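Local coordinates for glycosylation Associate Protein 1 (Streptococcus agalactiae serotype V, PDB 6OYC) that probably takes part, in complex with its partners Gap2 and Gap3, in the glycosylation and accessory Sec-dependent secretion of glycoproteins in this bacterium, at residues S233-H238 and S257-A262; L251-F256 and S270-A275; N264-Y269 and A287-K292; D276-D281 and I293-V298. One frame throughout, in Å; residues are numbered along the deposited sequence.

All four contacts lie in one Rossmann-like domain of the chain, on the seven-stranded parallel sheet in which strands 229-233, 250-255, 277-280 and 297-299 are successive neighbours. Contact 1 joins the loops that follow the first two of these strands. Contact 2 sets the short helix 269-273 against strand 250-255, contact 3 pairs helices 262-267 and 283-292, and contact 4 zips strand 277-280 to the outermost strand 297-299. Contacts 2 and 4 are closest, with centres about 7 Å apart, whereas 1 and 4 lie about 14 Å apart. Along the chain contact 3 interleaves with both 2 and 4, so successive beta-alpha-beta units lock together, consistent with a GT-B-like architecture.

Contact 1: S233-H238 and S257-A262. With SO4 (sulfate ion), chain J.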
loop_
_atom_site.group_PDB
_atom_site.type_symbol
_atom_site.label_atom_id
_atom_site.label_comp_id
_atom_site.label_asym_id
_atom_site.label_seq_id
_atom_site.Cartn_x
_atom_site.Cartn_y
_atom_site.Cartn_z
ATOM N N SER A 233 14.872 2.193 -2.239
ATOM C CA SER A 233 14.105 1.697 -1.106
ATOM C C SER A 233 14.941 0.680 -0.326
ATOM O O SER A 233 15.289 -0.378 -0.861
ATOM C CB SER A 233 12.826 1.054 -1.643
ATOM O OG SER A 233 11.786 1.125 -0.708
ATOM N N PHE A 234 15.291 0.993 0.923
ATOM C CA PHE A 234 16.180 0.102 1.675
ATOM C C PHE A 234 15.528 -1.264 1.883
ATOM O O PHE A 234 14.470 -1.364 2.507
ATOM C CB PHE A 234 16.551 0.712 3.034
ATOM C CG PHE A 234 17.605 -0.076 3.786
ATOM C CD1 PHE A 234 17.292 -1.278 4.408
ATOM C CD2 PHE A 234 18.907 0.392 3.875
ATOM C CE1 PHE A 234 18.256 -1.995 5.100
ATOM C CE2 PHE A 234 19.872 -0.318 4.564
ATOM C CZ PHE A 234 19.547 -1.514 5.184
ATOM N N ASN A 235 16.181 -2.318 1.404
ATOM C CA ASN A 235 15.656 -3.663 1.568
ATOM C C ASN A 235 16.791 -4.672 1.449
ATOM O O ASN A 235 17.543 -4.652 0.465
ATOM C CB ASN A 235 14.576 -3.944 0.513
ATOM C CG ASN A 235 13.625 -5.023 0.945
ATOM O OD1 ASN A 235 14.040 -6.052 1.463
ATOM N ND2 ASN A 235 12.333 -4.784 0.756
ATOM N N GLN A 236 16.905 -5.569 2.428
ATOM C CA GLN A 236 17.945 -6.590 2.329
ATOM C C GLN A 236 17.750 -7.526 1.140
ATOM O O GLN A 236 18.718 -8.146 0.699
ATOM C CB GLN A 236 18.023 -7.416 3.614
ATOM C CG GLN A 236 16.760 -8.179 3.949
ATOM C CD GLN A 236 16.836 -8.885 5.307
ATOM O OE1 GLN A 236 16.079 -8.561 6.230
ATOM N NE2 GLN A 236 17.752 -9.848 5.434
ATOM N N VAL A 237 16.539 -7.652 0.594
ATOM C CA VAL A 237 16.388 -8.549 -0.556
ATOM C C VAL A 237 17.103 -8.009 -1.793
ATOM O O VAL A 237 17.383 -8.783 -2.714
ATOM C CB VAL A 237 14.900 -8.828 -0.868
ATOM C CG1 VAL A 237 14.174 -9.369 0.371
ATOM C CG2 VAL A 237 14.205 -7.558 -1.381
ATOM N N HIS A 238 17.422 -6.711 -1.854
ATOM C CA HIS A 238 18.111 -6.205 -3.039
ATOM C C HIS A 238 19.287 -5.256 -2.781
ATOM O O HIS A 238 19.961 -4.881 -3.739
ATOM C CB HIS A 238 17.103 -5.519 -3.983
ATOM C CG HIS A 238 16.455 -4.300 -3.408
ATOM N ND1 HIS A 238 15.173 -3.921 -3.745
ATOM C CD2 HIS A 238 16.904 -3.372 -2.526
ATOM C CE1 HIS A 238 14.860 -2.813 -3.095
ATOM N NE2 HIS A 238 15.897 -2.453 -2.355
ATOM N N SER A 257 9.956 3.133 8.141
ATOM C CA SER A 257 9.770 2.369 9.374
ATOM C C SER A 257 8.792 1.196 9.214
ATOM O O SER A 257 8.952 0.174 9.889
ATOM C CB SER A 257 9.302 3.303 10.487
ATOM O OG SER A 257 8.056 3.901 10.150
ATOM N N GLU A 258 7.777 1.310 8.343
ATOM C CA GLU A 258 6.847 0.190 8.185
ATOM C C GLU A 258 7.532 -1.028 7.565
ATOM O O GLU A 258 7.147 -2.160 7.854
ATOM C CB GLU A 258 5.648 0.614 7.340
ATOM C CG GLU A 258 4.607 -0.488 7.080
ATOM C CD GLU A 258 3.637 -0.149 5.927
ATOM O OE1 GLU A 258 2.406 -0.101 6.168
ATOM O OE2 GLU A 258 4.102 0.069 4.779
ATOM N N ARG A 259 8.546 -0.812 6.723
ATOM C CA ARG A 259 9.295 -1.851 6.017
ATOM C C ARG A 259 10.594 -2.235 6.715
ATOM O O ARG A 259 10.977 -3.401 6.711
ATOM C CB ARG A 259 9.637 -1.378 4.604
ATOM C CG ARG A 259 10.475 -2.338 3.787
ATOM C CD ARG A 259 10.765 -1.765 2.393
ATOM N NE ARG A 259 11.639 -0.593 2.453
ATOM C CZ ARG A 259 11.263 0.643 2.128
ATOM N NH1 ARG A 259 10.024 0.881 1.697
ATOM N NH2 ARG A 259 12.131 1.646 2.223
ATOM N N ASN A 260 11.283 -1.291 7.329
ATOM C CA ASN A 260 12.655 -1.515 7.731
ATOM C C ASN A 260 12.764 -1.745 9.229
ATOM O O ASN A 260 12.179 -1.007 10.024
ATOM C CB ASN A 260 13.518 -0.341 7.283
ATOM C CG ASN A 260 13.619 -0.276 5.771
ATOM O OD1 ASN A 260 13.379 0.767 5.150
ATOM N ND2 ASN A 260 13.926 -1.418 5.164
ATOM N N ASN A 261 13.500 -2.788 9.597
ATOM C CA ASN A 261 13.966 -2.968 10.962
ATOM C C ASN A 261 15.203 -2.093 11.204
ATOM O O ASN A 261 16.248 -2.286 10.567
ATOM C CB ASN A 261 14.270 -4.443 11.197
ATOM C CG ASN A 261 14.512 -4.756 12.643
ATOM O OD1 ASN A 261 15.157 -3.987 13.357
ATOM N ND2 ASN A 261 13.992 -5.888 13.091
ATOM N N ALA A 262 15.076 -1.130 12.125
ATOM C CA ALA A 262 16.177 -0.221 12.433
ATOM C C ALA A 262 17.476 -0.969 12.739
ATOM O O ALA A 262 18.560 -0.567 12.286
ATOM C CB ALA A 262 15.788 0.668 13.611
HETATM S S SO4 J . 15.271 -4.908 6.092
HETATM O O1 SO4 J . 15.598 -4.534 4.712
HETATM O O2 SO4 J . 16.392 -5.622 6.710
HETATM O O3 SO4 J . 14.992 -3.687 6.876
HETATM O O4 SO4 J . 14.057 -5.747 6.099
#
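The backbone carbonyl of Phe234 is gripped by two side chains of the facing loop. Asn260 ND2 donates to Phe234 O at 2.7 Å from above the carbonyl plane, with the acceptor lying in the amide's own plane, while Arg259 NE reaches the same oxygen at 2.9 Å from the opposite face. This is the tight part. The amide of Asn260 stands nearly perpendicular to the Phe234 ring, its ND2 near the ring plane, 3.5 Å from CD1. Ser233 OG lies over one face of the Arg259 guanidinium, 2.9 Å from CZ; a bend at chi3 (67°) turns that guanidinium back toward Ser233, and its NH1 forms a salt bridge with Asp33. A small serine leaves room for this flat group.

Toward the exposed Gln236 and Asn261 the two loops part, and a sulfate, probably from the crystallisation liquor, bridges them. Gln236 N donates to its O1 at 2.8 Å; on the other side Asn260 ND2 and Asn261 N both donate to O3. Asparagine suits position 260 because both hydrogens of its one NH2 group are used, for carbonyl and anion. N-H groups converging at the C-terminal ends of two inner strands are consistent with a small anion-binding site, though whether a natural ligand uses it is not known.

Contact 2: L251-F256 and S270-A275; sequences LILSVF and SSLSRA
Leu251 opens the contact by laying its CD2 methyl on the backbone of Arg274, 3.4 Å from Arg274 O and 4.1 Å from its CB. With CG anti to the backbone N (chi1 176°), the isobutyl group reaches the turn that leaves the helix, and the Leu251 backbone comes alongside Ala275. The guanidinium of Arg274 bonds back within its own segment: NH1 donates to Ser270 O at 3.0 Å, in the guanidinium plane.

Ile252 turns to the other face of the sheet, as strand alternation requires. Leu253 points back to the helix and makes the widest contact. Its CD1 branch comes within 3.4 Å of Ser271 O, meets Leu272 CD2 methyl to methyl at 3.8 Å, and packs on Ala275 CB at 4.0 Å. The small Ala275 lets this leucine come close, and Ser271 contributes its CB and backbone while its hydroxyl bonds to Asp268. Leu272 starts away from the strand, but its branched end swings back and also touches Leu289 of helix 283-292.

No hydrogen bond crosses between the two segments; apolar branches on alternate strand residues do the work. Such packing of a connecting helix against one face of a parallel sheet is typical of the beta-alpha-beta crossover of a Rossmann-like fold.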
loop_
_atom_site.group_PDB
_atom_site.type_symbol
_atom_site.label_atom_id
_atom_site.label_comp_id
_atom_site.label_asym_id
_atom_site.label_seq_id
_atom_site.Cartn_x
_atom_site.Cartn_y
_atom_site.Cartn_z
ATOM N N LEU A 251 23.905 7.973 -4.916
ATOM C CA LEU A 251 23.058 7.005 -4.245
ATOM C C LEU A 251 22.396 7.654 -3.043
ATOM O O LEU A 251 23.076 8.284 -2.226
ATOM C CB LEU A 251 23.880 5.785 -3.811
ATOM C CG LEU A 251 23.145 4.708 -2.998
ATOM C CD1 LEU A 251 22.013 4.084 -3.802
ATOM C CD2 LEU A 251 24.129 3.648 -2.557
ATOM N N ILE A 252 21.078 7.489 -2.939
ATOM C CA ILE A 252 20.304 7.854 -1.754
ATOM C C ILE A 252 19.575 6.610 -1.247
ATOM O O ILE A 252 18.865 5.939 -2.010
ATOM C CB ILE A 252 19.300 8.988 -2.045
ATOM C CG1 ILE A 252 20.029 10.281 -2.421
ATOM C CG2 ILE A 252 18.397 9.240 -0.839
ATOM C CD1 ILE A 252 19.144 11.252 -3.162
ATOM N N LEU A 253 19.750 6.303 0.033
ATOM C CA LEU A 253 19.051 5.194 0.669
ATOM C C LEU A 253 17.823 5.723 1.398
ATOM O O LEU A 253 17.928 6.683 2.168
ATOM C CB LEU A 253 19.966 4.476 1.656
ATOM C CG LEU A 253 20.982 3.494 1.095
ATOM C CD1 LEU A 253 21.846 2.927 2.235
ATOM C CD2 LEU A 253 20.242 2.374 0.367
ATOM N N SER A 254 16.670 5.088 1.188
ATOM C CA SER A 254 15.428 5.506 1.839
ATOM C C SER A 254 15.011 4.459 2.866
ATOM O O SER A 254 14.776 3.296 2.521
ATOM C CB SER A 254 14.306 5.733 0.823
ATOM O OG SER A 254 13.107 6.136 1.489
ATOM N N VAL A 255 14.911 4.878 4.119
ATOM C CA VAL A 255 14.555 4.014 5.235
ATOM C C VAL A 255 13.109 4.334 5.632
ATOM O O VAL A 255 12.773 5.491 5.917
ATOM C CB VAL A 255 15.524 4.216 6.414
ATOM C CG1 VAL A 255 14.983 3.563 7.701
ATOM C CG2 VAL A 255 16.898 3.691 6.073
ATOM N N PHE A 256 12.255 3.310 5.655
ATOM C CA PHE A 256 10.825 3.476 5.902
ATOM C C PHE A 256 10.415 2.549 7.036
ATOM O O PHE A 256 10.507 1.321 6.906
ATOM C CB PHE A 256 10.023 3.176 4.636
ATOM C CG PHE A 256 8.578 3.577 4.730
ATOM C CD1 PHE A 256 8.227 4.883 5.064
ATOM C CD2 PHE A 256 7.566 2.654 4.477
ATOM C CE1 PHE A 256 6.891 5.265 5.136
ATOM C CE2 PHE A 256 6.215 3.026 4.559
ATOM C CZ PHE A 256 5.880 4.332 4.886
ATOM N N SER A 270 27.933 -1.617 5.135
ATOM C CA SER A 270 28.369 -1.573 3.744
ATOM C C SER A 270 27.413 -0.749 2.894
ATOM O O SER A 270 27.853 0.066 2.072
ATOM C CB SER A 270 28.508 -2.993 3.190
ATOM O OG SER A 270 29.666 -3.627 3.712
ATOM N N SER A 271 26.102 -0.931 3.096
ATOM C CA SER A 271 25.125 -0.126 2.367
ATOM C C SER A 271 25.187 1.337 2.793
ATOM O O SER A 271 25.170 2.239 1.948
ATOM C CB SER A 271 23.717 -0.671 2.580
ATOM O OG SER A 271 23.538 -1.951 2.000
ATOM N N LEU A 272 25.242 1.591 4.102
ATOM C CA LEU A 272 25.172 2.965 4.594
ATOM C C LEU A 272 26.392 3.768 4.176
ATOM O O LEU A 272 26.279 4.963 3.870
ATOM C CB LEU A 272 25.042 2.989 6.116
ATOM C CG LEU A 272 23.827 2.274 6.702
ATOM C CD1 LEU A 272 23.707 2.597 8.166
ATOM C CD2 LEU A 272 22.560 2.672 5.954
ATOM N N SER A 273 27.566 3.132 4.158
ATOM C CA SER A 273 28.775 3.845 3.774
ATOM C C SER A 273 28.785 4.183 2.293
ATOM O O SER A 273 29.546 5.062 1.883
ATOM C CB SER A 273 30.028 3.037 4.132
ATOM O OG SER A 273 30.156 1.914 3.287
ATOM N N ARG A 274 27.950 3.529 1.489
ATOM C CA ARG A 274 27.877 3.858 0.071
ATOM C C ARG A 274 26.829 4.923 -0.243
ATOM O O ARG A 274 26.757 5.383 -1.385
ATOM C CB ARG A 274 27.608 2.588 -0.749
ATOM C CG ARG A 274 28.884 1.791 -0.981
ATOM C CD ARG A 274 28.632 0.360 -1.403
ATOM N NE ARG A 274 29.896 -0.335 -1.636
ATOM C CZ ARG A 274 30.623 -0.915 -0.679
ATOM N NH1 ARG A 274 30.205 -0.914 0.580
ATOM N NH2 ARG A 274 31.760 -1.520 -0.978
ATOM N N ALA A 275 26.033 5.342 0.731
ATOM C CA ALA A 275 25.021 6.349 0.463
ATOM C C ALA A 275 25.646 7.741 0.407
ATOM O O ALA A 275 26.463 8.101 1.254
ATOM C CB ALA A 275 23.935 6.310 1.534
#

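Contact 3: N264-Y269 and A287-K292; sequences NVLEDY and AQLKEK. With SO4 (sulfate ion), chain J.
Leu266 and Leu289 meet in a helix-to-helix contact, partly buried, between helices 262-267 and 283-292, which both connect strands of the parallel sheet. On the inner side Leu289 CD2 is shared by two partners: Val265 CG1 at 3.8 Å, the two side chains crossing at about a right angle, and Leu266 CD2 at 4.0 Å. Branched aliphatic residues suit this buried interface, for their methyls fill it without any polar group to satisfy.

The other branch of Leu266, CD1, lies 3.5 Å from Gln288 NE2. Farther toward solvent, Lys292 stretches across the end of helix 262-267. Its chain starts with CG anti to the backbone N (chi1 -165°) and stays extended, which carries NZ to Leu266 O at 2.7 Å; the ammonium approaches from above the carbonyl plane. The partial negative charge expected at a helix C-terminus would probably favour a lysine there. Its CD packs on Leu266 CB, 4.0 Å away, and CE passes the phenol end of Tyr269, the two side chains crossing almost perpendicularly.

In the first turn of helix 262-267 Asn264 ND2 donates to sulfate O2 at 2.9 Å. Adjacent connecting helices packed through an aliphatic seam on a parallel sheet are characteristic of three-layer alpha/beta domains.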
loop_
_atom_site.group_PDB
_atom_site.type_symbol
_atom_site.label_atom_id
_atom_site.label_comp_id
_atom_site.label_asym_id
_atom_site.label_seq_id
_atom_site.Cartn_x
_atom_site.Cartn_y
_atom_site.Cartn_z
ATOM N N ASN A 264 18.415 -3.807 11.545
ATOM C CA ASN A 264 18.958 -4.264 10.271
ATOM C C ASN A 264 19.584 -3.116 9.496
ATOM O O ASN A 264 20.622 -3.287 8.854
ATOM C CB ASN A 264 17.866 -4.926 9.430
ATOM C CG ASN A 264 17.504 -6.305 9.933
ATOM O OD1 ASN A 264 18.095 -6.807 10.897
ATOM N ND2 ASN A 264 16.537 -6.933 9.275
ATOM N N VAL A 265 18.959 -1.940 9.529
ATOM C CA VAL A 265 19.565 -0.784 8.884
ATOM C C VAL A 265 20.918 -0.475 9.522
ATOM O O VAL A 265 21.950 -0.429 8.845
ATOM C CB VAL A 265 18.623 0.428 8.944
ATOM C CG1 VAL A 265 19.335 1.649 8.382
ATOM C CG2 VAL A 265 17.330 0.127 8.181
ATOM N N LEU A 266 20.929 -0.280 10.843
ATOM C CA LEU A 266 22.136 0.150 11.543
ATOM C C LEU A 266 23.244 -0.879 11.499
ATOM O O LEU A 266 24.383 -0.545 11.835
ATOM C CB LEU A 266 21.824 0.458 12.998
ATOM C CG LEU A 266 20.809 1.569 13.148
ATOM C CD1 LEU A 266 20.104 1.456 14.496
ATOM C CD2 LEU A 266 21.558 2.876 12.998
ATOM N N GLU A 267 22.944 -2.110 11.104
ATOM C CA GLU A 267 23.955 -3.144 11.014
ATOM C C GLU A 267 24.613 -3.202 9.641
ATOM O O GLU A 267 25.745 -3.693 9.528
ATOM C CB GLU A 267 23.319 -4.495 11.381
ATOM C CG GLU A 267 23.924 -5.718 10.751
ATOM C CD GLU A 267 23.183 -7.000 11.121
ATOM O OE1 GLU A 267 22.018 -7.162 10.676
ATOM O OE2 GLU A 267 23.778 -7.848 11.841
ATOM N N ASP A 268 23.950 -2.685 8.606
ATOM C CA ASP A 268 24.424 -2.820 7.230
ATOM C C ASP A 268 25.368 -1.663 6.889
ATOM O O ASP A 268 25.080 -0.806 6.050
ATOM C CB ASP A 268 23.241 -2.878 6.273
ATOM C CG ASP A 268 23.658 -3.196 4.846
ATOM O OD1 ASP A 268 24.878 -3.229 4.564
ATOM O OD2 ASP A 268 22.762 -3.400 3.996
ATOM N N TYR A 269 26.517 -1.659 7.577
ATOM C CA TYR A 269 27.560 -0.652 7.346
ATOM C C TYR A 269 27.891 -0.498 5.868
ATOM O O TYR A 269 28.121 0.617 5.387
ATOM C CB TYR A 269 28.842 -1.034 8.076
ATOM C CG TYR A 269 28.922 -0.749 9.563
ATOM C CD1 TYR A 269 29.394 0.473 10.036
ATOM C CD2 TYR A 269 28.591 -1.732 10.496
ATOM C CE1 TYR A 269 29.504 0.724 11.400
ATOM C CE2 TYR A 269 28.687 -1.488 11.864
ATOM C CZ TYR A 269 29.151 -0.256 12.310
ATOM O OH TYR A 269 29.264 -0.004 13.669
ATOM N N ALA A 287 17.770 9.906 14.191
ATOM C CA ALA A 287 18.734 10.172 15.248
ATOM C C ALA A 287 19.664 8.988 15.457
ATOM O O ALA A 287 20.886 9.160 15.572
ATOM C CB ALA A 287 18.001 10.520 16.544
ATOM N N GLN A 288 19.111 7.772 15.523
ATOM C CA GLN A 288 19.983 6.602 15.604
ATOM C C GLN A 288 20.958 6.559 14.438
ATOM O O GLN A 288 22.149 6.289 14.626
ATOM C CB GLN A 288 19.171 5.311 15.639
ATOM C CG GLN A 288 18.377 5.051 16.911
ATOM C CD GLN A 288 17.569 3.770 16.794
ATOM O OE1 GLN A 288 16.425 3.790 16.342
ATOM N NE2 GLN A 288 18.171 2.648 17.178
ATOM N N LEU A 289 20.473 6.820 13.223
ATOM C CA LEU A 289 21.352 6.813 12.058
ATOM C C LEU A 289 22.457 7.853 12.201
ATOM O O LEU A 289 23.644 7.531 12.093
ATOM C CB LEU A 289 20.541 7.063 10.792
ATOM C CG LEU A 289 19.878 5.807 10.241
ATOM C CD1 LEU A 289 18.847 6.186 9.202
ATOM C CD2 LEU A 289 20.940 4.895 9.651
ATOM N N LYS A 290 22.078 9.110 12.452
ATOM C CA LYS A 290 23.061 10.172 12.651
ATOM C C LYS A 290 24.043 9.830 13.764
ATOM O O LYS A 290 25.216 10.214 13.700
ATOM C CB LYS A 290 22.347 11.486 12.976
ATOM C CG LYS A 290 21.768 12.223 11.783
ATOM C CD LYS A 290 22.850 12.954 10.967
ATOM C CE LYS A 290 22.263 14.176 10.230
ATOM N NZ LYS A 290 23.168 14.720 9.155
ATOM N N GLU A 291 23.583 9.112 14.791
ATOM C CA GLU A 291 24.475 8.669 15.854
ATOM C C GLU A 291 25.535 7.718 15.319
ATOM O O GLU A 291 26.715 7.833 15.673
ATOM C CB GLU A 291 23.658 7.994 16.956
ATOM C CG GLU A 291 24.438 7.494 18.168
ATOM C CD GLU A 291 23.539 7.335 19.403
ATOM O OE1 GLU A 291 23.990 7.658 20.527
ATOM O OE2 GLU A 291 22.374 6.895 19.244
ATOM N N LYS A 292 25.142 6.781 14.454
ATOM C CA LYS A 292 26.051 5.695 14.128
ATOM C C LYS A 292 26.911 5.970 12.905
ATOM O O LYS A 292 28.017 5.432 12.818
ATOM C CB LYS A 292 25.285 4.384 13.927
ATOM C CG LYS A 292 26.212 3.148 13.958
ATOM C CD LYS A 292 25.429 1.851 14.067
ATOM C CE LYS A 292 26.351 0.639 14.145
ATOM N NZ LYS A 292 25.594 -0.660 14.284
HETATM S S SO4 J . 15.271 -4.908 6.092
HETATM O O1 SO4 J . 15.598 -4.534 4.712
HETATM O O2 SO4 J . 16.392 -5.622 6.710
HETATM O O3 SO4 J . 14.992 -3.687 6.876
HETATM O O4 SO4 J . 14.057 -5.747 6.099
#

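Contact 4: D276-D281 and I293-V298; sequences DAIICD and IDKPVV
Strands 277-280 and 297-299 run parallel, with Ile278 in register with Val297 and Ile279 with Val298. Three backbone hydrogen bonds join them: Ile278 N to Pro296 O at 2.8 Å, Val298 N to Ile278 O at 2.7 Å, and the longer Cys280 N to Val298 O at 3.2 Å. The first two approach almost straight onto their carbonyls. CA-H...O contacts, such as Ile279 CA to Val298 O at 3.3 Å, fill in between them.

Side chains alternate between the two faces. Ile278 and Val297 share the face under helix 283-292, with Ile278 CB 4.3 Å from Val297 CG2, and Leu289 of that helix covers Ile278. CG1 of Ile278 lies anti to its carbonyl carbon (chi1 -62°), and the end of that branch, CD1, meets Lys295 CB at 3.9 Å, the two side chains crossing at about a right angle. Strand, helix and strand thus form a beta-alpha-beta unit, and 297-299 closes this edge of the Rossmann-like sheet. The beta-branched residues on both faces suit an extended strand, and on the reverse face Ile279 and Val298 present aliphatic surface to Ile510 of helix 505-512.

Proline fits at 296, where the strand has yet to begin: its nitrogen has no hydrogen to offer and its carbonyl is still an acceptor. The ring atom Pro296 CG lies 3.5 Å from Asp276 O. Lys295 bends at chi2 and hands its NZ to the carbonyls of Ala275 and Ser273, at the exit from helix 269-273, while Asp276 OD2 accepts from the backbone N of Leu251 on the neighbouring strand.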
loop_
_atom_site.group_PDB
_atom_site.type_symbol
_atom_site.label_atom_id
_atom_site.label_comp_id
_atom_site.label_asym_id
_atom_site.label_seq_id
_atom_site.Cartn_x
_atom_site.Cartn_y
_atom_site.Cartn_z
ATOM N N ASP A 276 25.248 8.530 -0.587
ATOM C CA ASP A 276 25.547 9.955 -0.524
ATOM C C ASP A 276 24.608 10.692 0.425
ATOM O O ASP A 276 24.999 11.733 0.969
ATOM C CB ASP A 276 25.498 10.579 -1.926
ATOM C CG ASP A 276 26.532 9.967 -2.871
ATOM O OD1 ASP A 276 27.729 10.299 -2.728
ATOM O OD2 ASP A 276 26.156 9.138 -3.737
ATOM N N ALA A 277 23.395 10.173 0.641
ATOM C CA ALA A 277 22.468 10.708 1.637
ATOM C C ALA A 277 21.475 9.621 2.028
ATOM O O ALA A 277 21.254 8.654 1.289
ATOM C CB ALA A 277 21.722 11.950 1.129
ATOM N N ILE A 278 20.885 9.785 3.215
ATOM C CA ILE A 278 19.879 8.867 3.726
ATOM C C ILE A 278 18.616 9.660 4.023
ATOM O O ILE A 278 18.685 10.747 4.606
ATOM C CB ILE A 278 20.366 8.115 4.976
ATOM C CG1 ILE A 278 21.596 7.266 4.633
ATOM C CG2 ILE A 278 19.264 7.233 5.523
ATOM C CD1 ILE A 278 22.463 6.950 5.811
ATOM N N ILE A 279 17.476 9.130 3.589
ATOM C CA ILE A 279 16.152 9.653 3.910
ATOM C C ILE A 279 15.474 8.692 4.874
ATOM O O ILE A 279 15.550 7.468 4.689
ATOM C CB ILE A 279 15.264 9.795 2.658
ATOM C CG1 ILE A 279 15.823 10.796 1.659
ATOM C CG2 ILE A 279 13.834 10.182 3.064
ATOM C CD1 ILE A 279 15.174 10.647 0.294
ATOM N N CYS A 280 14.770 9.228 5.870
ATOM C CA CYS A 280 13.793 8.371 6.529
ATOM C C CYS A 280 12.573 9.166 6.958
ATOM O O CYS A 280 12.580 10.402 7.018
ATOM C CB CYS A 280 14.376 7.619 7.728
ATOM S SG CYS A 280 15.220 8.669 8.823
ATOM N N ASP A 281 11.512 8.419 7.239
ATOM C CA ASP A 281 10.240 8.986 7.653
ATOM C C ASP A 281 10.179 9.295 9.148
ATOM O O ASP A 281 9.233 9.953 9.588
ATOM C CB ASP A 281 9.097 8.030 7.275
ATOM C CG ASP A 281 9.202 6.680 7.967
ATOM O OD1 ASP A 281 10.305 6.101 8.015
ATOM O OD2 ASP A 281 8.178 6.189 8.485
ATOM N N ILE A 293 26.465 6.778 11.948
ATOM C CA ILE A 293 27.307 7.028 10.788
ATOM C C ILE A 293 27.254 8.496 10.419
ATOM O O ILE A 293 26.260 9.190 10.637
ATOM C CB ILE A 293 26.954 6.151 9.563
ATOM C CG1 ILE A 293 28.070 6.274 8.502
ATOM C CG2 ILE A 293 25.598 6.533 8.999
ATOM C CD1 ILE A 293 27.976 5.328 7.290
ATOM N N ASP A 294 28.369 8.961 9.871
ATOM C CA ASP A 294 28.533 10.323 9.402
ATOM C C ASP A 294 28.072 10.371 7.952
ATOM O O ASP A 294 28.857 10.256 7.003
ATOM C CB ASP A 294 29.981 10.754 9.558
ATOM C CG ASP A 294 30.162 12.223 9.349
ATOM O OD1 ASP A 294 29.374 12.996 9.942
ATOM O OD2 ASP A 294 31.089 12.603 8.594
ATOM N N LYS A 295 26.762 10.517 7.793
ATOM C CA LYS A 295 26.116 10.697 6.507
ATOM C C LYS A 295 25.011 11.720 6.683
ATOM O O LYS A 295 24.399 11.797 7.756
ATOM C CB LYS A 295 25.505 9.394 5.964
ATOM C CG LYS A 295 26.502 8.349 5.499
ATOM C CD LYS A 295 27.219 8.787 4.235
ATOM C CE LYS A 295 28.199 7.707 3.809
ATOM N NZ LYS A 295 28.834 7.979 2.490
ATOM N N PRO A 296 24.730 12.512 5.656
ATOM C CA PRO A 296 23.517 13.342 5.696
ATOM C C PRO A 296 22.292 12.445 5.852
ATOM O O PRO A 296 22.078 11.512 5.075
ATOM C CB PRO A 296 23.537 14.075 4.347
ATOM C CG PRO A 296 24.937 13.848 3.778
ATOM C CD PRO A 296 25.433 12.576 4.362
ATOM N N VAL A 297 21.518 12.697 6.899
ATOM C CA VAL A 297 20.264 11.999 7.166
ATOM C C VAL A 297 19.177 13.063 7.108
ATOM O O VAL A 297 19.162 13.976 7.940
ATOM C CB VAL A 297 20.276 11.289 8.532
ATOM C CG1 VAL A 297 18.940 10.653 8.834
ATOM C CG2 VAL A 297 21.398 10.241 8.609
ATOM N N VAL A 298 18.289 12.978 6.121
ATOM C CA VAL A 298 17.243 13.975 5.936
ATOM C C VAL A 298 15.892 13.360 6.291
ATOM O O VAL A 298 15.523 12.293 5.775
ATOM C CB VAL A 298 17.225 14.537 4.508
ATOM C CG1 VAL A 298 16.048 15.533 4.372
ATOM C CG2 VAL A 298 18.551 15.208 4.179
#